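Local coordinates for protein pectate lyase (Bacillus subtilis, PDB 5AMV) that cleaves alpha-1,4-linked polygalacturonate (pectate) by calcium-dependent elimination, releasing oligosaccharides with unsaturated non-reducing ends, at residues G191-I196 with A232-M237. Numbering follows the deposited sequence.
Sequences GTHIWI and ANYITM
Ile194–Ile196 and Ile235–Met237 run side by side as parallel strands, their axes 4.8 Å apart, on neighbouring coils of the right-handed parallel beta-helix characteristic of polysaccharide lyase family 1. Ile194 N donates to Tyr234 O, and Ile194 O accepts Thr236 N at 2.9 Å. Thr236 O then takes up Ile196 N in a nearly straight bond (164° at the hydrogen). Both chains turn a corner in the same register, at His193 and Tyr234, where positive phi values bend the backbone; ahead of the corner Asn233 N bonds to Gly191 O.

Beyond the corner the side chains alternate between the two faces, each beside its partner on the next coil. Ile194 packs against Ile235, CB to CG1 at 4.1 Å, and Ile196 against Met237, all turned into the coil interior, where Ile188 of strand 186-189 touches Ile194 and Met237. Apolar chains, beta-branched Ile and extended Met237, suit this ladder because their contacts repeat from coil to coil (Ile196 CD1 to Met237 CE 4.1 Å). On the other face, Trp195 lies beside Thr236: its CG stands anti to the backbone N (chi1 -171°), bringing CD1 within 3.9 Å of Thr236 CG2, while Thr236 O sits at the indole edge, in its plane. Thr236 OG1 turns to the N-terminal segment, bonding to Asp12 O and Gly15 N.

At the corner, the His193 and Tyr234 rings, planes 25° apart, are offset so that little of one lies over the other. Imidazole suits this spot, offering a nitrogen on each side, ND1 to Asp150 OD1 and NE2 to Tyr17 O; these two acceptors fix its rotation and are consistent with a protonated, positively charged imidazolium. Against its face rests Tyr234 CB, a CH-pi contact 4.2 Å from the His193 ring centroid.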
loop_
_atom_site.group_PDB
_atom_site.type_symbol
_atom_site.label_atom_id
_atom_site.label_comp_id
_atom_site.label_asym_id
_atom_site.label_seq_id
_atom_site.Cartn_x
_atom_site.Cartn_y
_atom_site.Cartn_z
ATOM N N GLY A 191 7.055 -8.350 -7.488
ATOM C CA GLY A 191 8.335 -7.953 -6.915
ATOM C C GLY A 191 8.750 -8.840 -5.740
ATOM O O GLY A 191 7.911 -9.388 -4.991
ATOM N N THR A 192 10.056 -8.990 -5.581
ATOM C CA THR A 192 10.600 -9.904 -4.584
ATOM C C THR A 192 11.800 -9.257 -3.893
ATOM O O THR A 192 12.518 -8.461 -4.493
ATOM C CB THR A 192 11.056 -11.284 -5.219
ATOM O OG1 THR A 192 11.878 -11.046 -6.378
ATOM C CG2 THR A 192 9.875 -12.152 -5.639
ATOM N N HIS A 193 12.052 -9.646 -2.646
ATOM C CA HIS A 193 13.141 -9.072 -1.845
ATOM C C HIS A 193 13.014 -7.562 -1.791
ATOM O O HIS A 193 13.799 -6.818 -2.384
ATOM C CB HIS A 193 14.548 -9.524 -2.286
ATOM C CG HIS A 193 14.760 -10.988 -2.094
ATOM N ND1 HIS A 193 14.731 -11.882 -3.139
ATOM C CD2 HIS A 193 14.898 -11.715 -0.963
ATOM C CE1 HIS A 193 14.934 -13.104 -2.664
ATOM N NE2 HIS A 193 15.030 -13.032 -1.349
ATOM N N ILE A 194 12.003 -7.132 -1.049
ATOM C CA ILE A 194 11.673 -5.715 -0.949
ATOM C C ILE A 194 11.614 -5.294 0.507
ATOM O O ILE A 194 11.076 -5.989 1.318
ATOM C CB ILE A 194 10.352 -5.380 -1.698
ATOM C CG1 ILE A 194 10.570 -5.581 -3.226
ATOM C CG2 ILE A 194 9.872 -3.896 -1.426
ATOM C CD1 ILE A 194 9.353 -5.857 -3.982
ATOM N N TRP A 195 12.209 -4.140 0.789
ATOM C CA TRP A 195 12.119 -3.516 2.093
ATOM C C TRP A 195 11.537 -2.119 1.955
ATOM O O TRP A 195 12.120 -1.290 1.277
ATOM C CB TRP A 195 13.512 -3.410 2.750
ATOM C CG TRP A 195 13.526 -2.964 4.204
ATOM C CD1 TRP A 195 12.535 -3.107 5.143
ATOM C CD2 TRP A 195 14.658 -2.414 4.895
ATOM N NE1 TRP A 195 12.981 -2.630 6.385
ATOM C CE2 TRP A 195 14.275 -2.193 6.245
ATOM C CE3 TRP A 195 15.961 -2.049 4.483
ATOM C CZ2 TRP A 195 15.153 -1.647 7.195
ATOM C CZ3 TRP A 195 16.828 -1.476 5.432
ATOM C CH2 TRP A 195 16.426 -1.294 6.781
ATOM N N ILE A 196 10.407 -1.890 2.633
ATOM C CA ILE A 196 9.787 -0.551 2.708
ATOM C C ILE A 196 9.860 -0.142 4.153
ATOM O O ILE A 196 9.229 -0.775 5.011
ATOM C CB ILE A 196 8.339 -0.547 2.211
ATOM C CG1 ILE A 196 8.275 -1.008 0.732
ATOM C CG2 ILE A 196 7.700 0.879 2.384
ATOM C CD1 ILE A 196 6.879 -1.374 0.240
ATOM N N ALA A 232 4.152 -11.668 -5.707
ATOM C CA ALA A 232 5.066 -10.885 -4.896
ATOM C C ALA A 232 5.526 -11.731 -3.695
ATOM O O ALA A 232 4.733 -12.494 -3.157
ATOM C CB ALA A 232 4.361 -9.595 -4.403
ATOM N N ASN A 233 6.774 -11.611 -3.271
ATOM C CA ASN A 233 7.271 -12.535 -2.224
ATOM C C ASN A 233 8.542 -12.022 -1.567
ATOM O O ASN A 233 9.378 -11.409 -2.232
ATOM C CB ASN A 233 7.569 -13.920 -2.878
ATOM C CG ASN A 233 7.303 -15.102 -1.974
ATOM O OD1 ASN A 233 6.658 -15.014 -0.934
ATOM N ND2 ASN A 233 7.847 -16.257 -2.379
ATOM N N TYR A 234 8.683 -12.298 -0.269
ATOM C CA TYR A 234 9.900 -11.970 0.494
ATOM C C TYR A 234 10.038 -10.480 0.651
ATOM O O TYR A 234 10.892 -9.825 0.015
ATOM C CB TYR A 234 11.183 -12.589 -0.082
ATOM C CG TYR A 234 11.096 -14.084 -0.323
ATOM C CD1 TYR A 234 10.684 -14.946 0.712
ATOM C CD2 TYR A 234 11.435 -14.629 -1.570
ATOM C CE1 TYR A 234 10.636 -16.317 0.516
ATOM C CE2 TYR A 234 11.346 -16.033 -1.786
ATOM C CZ TYR A 234 10.952 -16.834 -0.724
ATOM O OH TYR A 234 10.888 -18.215 -0.903
ATOM N N ILE A 235 9.191 -9.960 1.541
ATOM C CA ILE A 235 9.034 -8.517 1.686
ATOM C C ILE A 235 8.933 -8.169 3.158
ATOM O O ILE A 235 8.227 -8.848 3.909
ATOM C CB ILE A 235 7.706 -8.088 1.011
ATOM C CG1 ILE A 235 7.788 -8.352 -0.503
ATOM C CG2 ILE A 235 7.368 -6.590 1.289
ATOM C CD1 ILE A 235 6.398 -8.521 -1.165
ATOM N N THR A 236 9.621 -7.111 3.572
ATOM C CA THR A 236 9.477 -6.617 4.922
ATOM C C THR A 236 9.002 -5.175 4.835
ATOM O O THR A 236 9.614 -4.395 4.111
ATOM C CB THR A 236 10.807 -6.678 5.680
ATOM O OG1 THR A 236 11.167 -8.064 5.841
ATOM C CG2 THR A 236 10.711 -6.025 7.080
ATOM N N MET A 237 7.935 -4.813 5.573
ATOM C CA MET A 237 7.531 -3.396 5.662
ATOM C C MET A 237 7.560 -3.047 7.156
ATOM O O MET A 237 6.793 -3.625 7.946
ATOM C CB MET A 237 6.132 -3.175 5.100
ATOM C CG MET A 237 5.916 -3.758 3.697
ATOM S SD MET A 237 4.336 -3.144 3.074
ATOM C CE MET A 237 4.243 -4.190 1.610
#